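Long-range contact in flavodoxin (PDB 4J8P), which binds flavin mononucleotide and probably serves as an electron-transfer flavoprotein of the flavodoxin type: residues K110-F115 with I137-G142. Numbering follows the deposited sequence.
Sequences KTVIPF and INWGKG. With SO4 (sulfate ion), chain J.
Val112 is held by both its N-H and its carbonyl: Val112 N donates to Asn138 O at 3.1 Å, and Gly140 N donates to Val112 O at 2.8 Å with an almost straight N-H...O angle of 176°. One residue bonded to two that flank its partner, here Trp139, is the signature of parallel pairing. Two CA-H...O contacts, Thr111 CA to Asn138 O and Trp139 CA to Val112 O, reinforce it. Beyond Gly140 the pairing is interrupted: Pro114 has no N-H to give, and its CD rests 3.4 Å from Gly140 O; pairing resumes where Pro114 bonds to the backbone of Arg143.

Apolar contacts gather on the face bearing Val112 and Trp139. CG1 of Val112, anti to the backbone N (chi1 -180°), meets Trp139 CZ3 at 3.6 Å, while Val112 CG2 presses tightly on Ile137 CG2 at 3.5 Å. Val112 CB and Ile137 CG2 lie over the rim of one indole face, and Pro114 CD sits at the ring edge. Trp139 NE1 donates a hydrogen bond to Tyr134 O, which helps to hold the ring beside helix 124-133; an alanine here would probably leave Val112 and Pro114 without their aromatic neighbour and Tyr134 O without its donor.

Water bridges join the strands where the pairing begins: one donates to Lys110 O and accepts from Asn138 N; beside the Thr111 and Asn138 side chains, another joins Thr111 OG1 to Asn138 ND2. The fully extended Lys141 donates from NZ to O2 of a sulfate, probably from the crystallisation liquor, at 2.9 Å.

The contact thus closes the beta-alpha-beta unit around helix 124-133 and adds the outermost strand to the flavodoxin-like parallel sheet, apolar toward the helix and hydrated beside Thr111 and Asn138.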
loop_
_atom_site.group_PDB
_atom_site.type_symbol
_atom_site.label_atom_id
_atom_site.label_comp_id
_atom_site.label_asym_id
_atom_site.label_seq_id
_atom_site.Cartn_x
_atom_site.Cartn_y
_atom_site.Cartn_z
ATOM N N LYS A 110 10.569 -8.626 -9.304
ATOM C CA LYS A 110 10.646 -7.979 -8.005
ATOM C C LYS A 110 9.823 -8.687 -6.954
ATOM O O LYS A 110 8.742 -9.211 -7.241
ATOM C CB LYS A 110 10.145 -6.516 -8.102
ATOM C CG LYS A 110 10.853 -5.732 -9.219
ATOM C CD LYS A 110 10.420 -4.288 -9.226
ATOM C CE LYS A 110 10.793 -3.589 -10.512
ATOM N NZ LYS A 110 12.249 -3.666 -10.836
ATOM N N THR A 111 10.333 -8.662 -5.729
ATOM C CA THR A 111 9.583 -9.193 -4.602
ATOM C C THR A 111 8.745 -8.051 -4.084
ATOM O O THR A 111 9.259 -6.938 -3.902
ATOM C CB THR A 111 10.498 -9.801 -3.562
ATOM O OG1 THR A 111 10.965 -11.058 -4.070
ATOM C CG2 THR A 111 9.808 -9.994 -2.212
ATOM N N VAL A 112 7.457 -8.291 -3.927
ATOM C CA VAL A 112 6.517 -7.261 -3.498
ATOM C C VAL A 112 5.844 -7.699 -2.215
ATOM O O VAL A 112 5.277 -8.796 -2.144
ATOM C CB VAL A 112 5.499 -6.954 -4.608
ATOM C CG1 VAL A 112 4.527 -5.870 -4.149
ATOM C CG2 VAL A 112 6.230 -6.543 -5.895
ATOM N N ILE A 113 5.926 -6.846 -1.188
ATOM C CA ILE A 113 5.482 -7.183 0.153
ATOM C C ILE A 113 4.444 -6.187 0.632
ATOM O O ILE A 113 4.786 -5.020 0.819
ATOM C CB ILE A 113 6.695 -7.191 1.116
ATOM C CG1 ILE A 113 7.798 -8.154 0.624
ATOM C CG2 ILE A 113 6.220 -7.540 2.562
ATOM C CD1 ILE A 113 9.187 -7.930 1.252
ATOM N N PRO A 114 3.183 -6.600 0.801
ATOM C CA PRO A 114 2.178 -5.654 1.292
ATOM C C PRO A 114 2.213 -5.502 2.808
ATOM O O PRO A 114 2.453 -6.464 3.548
ATOM C CB PRO A 114 0.849 -6.268 0.842
ATOM C CG PRO A 114 1.117 -7.798 0.828
ATOM C CD PRO A 114 2.627 -7.967 0.608
ATOM N N PHE A 115 1.975 -4.277 3.288
ATOM C CA PHE A 115 1.804 -4.071 4.738
ATOM C C PHE A 115 0.632 -3.097 4.926
ATOM O O PHE A 115 0.255 -2.384 3.975
ATOM C CB PHE A 115 3.095 -3.608 5.442
ATOM C CG PHE A 115 3.585 -2.234 5.049
ATOM C CD1 PHE A 115 4.373 -2.060 3.923
ATOM C CD2 PHE A 115 3.296 -1.122 5.839
ATOM C CE1 PHE A 115 4.836 -0.796 3.566
ATOM C CE2 PHE A 115 3.766 0.153 5.482
ATOM C CZ PHE A 115 4.550 0.306 4.364
ATOM N N ILE A 137 3.244 -11.294 -10.073
ATOM C CA ILE A 137 4.175 -10.651 -9.146
ATOM C C ILE A 137 4.666 -11.664 -8.104
ATOM O O ILE A 137 3.909 -12.542 -7.690
ATOM C CB ILE A 137 3.443 -9.460 -8.492
ATOM C CG1 ILE A 137 3.369 -8.317 -9.533
ATOM C CG2 ILE A 137 4.099 -8.997 -7.193
ATOM C CD1 ILE A 137 2.536 -7.101 -9.040
ATOM N N ASN A 138 5.935 -11.524 -7.688
ATOM C CA ASN A 138 6.515 -12.420 -6.671
ATOM C C ASN A 138 6.109 -11.902 -5.300
ATOM O O ASN A 138 6.895 -11.243 -4.623
ATOM C CB ASN A 138 8.037 -12.484 -6.807
ATOM C CG ASN A 138 8.507 -12.891 -8.191
ATOM O OD1 ASN A 138 7.843 -13.670 -8.892
ATOM N ND2 ASN A 138 9.730 -12.491 -8.553
ATOM N N TRP A 139 4.881 -12.215 -4.884
ATOM C CA TRP A 139 4.391 -11.751 -3.593
ATOM C C TRP A 139 5.137 -12.385 -2.426
ATOM O O TRP A 139 5.254 -13.628 -2.353
ATOM C CB TRP A 139 2.884 -12.054 -3.456
ATOM C CG TRP A 139 2.064 -11.241 -4.402
ATOM C CD1 TRP A 139 1.565 -11.631 -5.613
ATOM C CD2 TRP A 139 1.721 -9.861 -4.250
ATOM N NE1 TRP A 139 0.903 -10.582 -6.208
ATOM C CE2 TRP A 139 1.005 -9.474 -5.411
ATOM C CE3 TRP A 139 1.961 -8.900 -3.251
ATOM C CZ2 TRP A 139 0.460 -8.188 -5.563
ATOM C CZ3 TRP A 139 1.460 -7.620 -3.419
ATOM C CH2 TRP A 139 0.735 -7.262 -4.580
ATOM N N GLY A 140 5.578 -11.511 -1.496
ATOM C CA GLY A 140 6.159 -11.924 -0.216
ATOM C C GLY A 140 5.075 -11.788 0.851
ATOM O O GLY A 140 4.160 -10.958 0.725
ATOM N N LYS A 141 5.164 -12.615 1.929
ATOM C CA LYS A 141 4.146 -12.581 2.992
ATOM C C LYS A 141 4.014 -11.174 3.607
ATOM O O LYS A 141 5.008 -10.573 4.034
ATOM C CB LYS A 141 4.478 -13.621 4.070
ATOM C CG LYS A 141 3.436 -13.703 5.187
ATOM C CD LYS A 141 3.830 -14.788 6.208
ATOM C CE LYS A 141 2.833 -14.889 7.345
ATOM N NZ LYS A 141 3.176 -15.976 8.312
ATOM N N GLY A 142 2.777 -10.701 3.664
ATOM C CA GLY A 142 2.485 -9.376 4.184
ATOM C C GLY A 142 2.307 -9.327 5.679
ATOM O O GLY A 142 2.352 -10.354 6.367
HETATM S S SO4 J . 0.449 -15.915 10.278
HETATM O O1 SO4 J . 0.490 -16.860 9.172
HETATM O O2 SO4 J . 1.800 -15.744 10.818
HETATM O O3 SO4 J . -0.060 -14.623 9.788
HETATM O O4 SO4 J . -0.431 -16.412 11.342
HETATM O O HOH W 1 7.416 -9.568 -9.343
HETATM O O HOH W 2 9.469 -13.270 -3.400
HETATM O O HOH W 3 11.870 -11.556 -6.899
#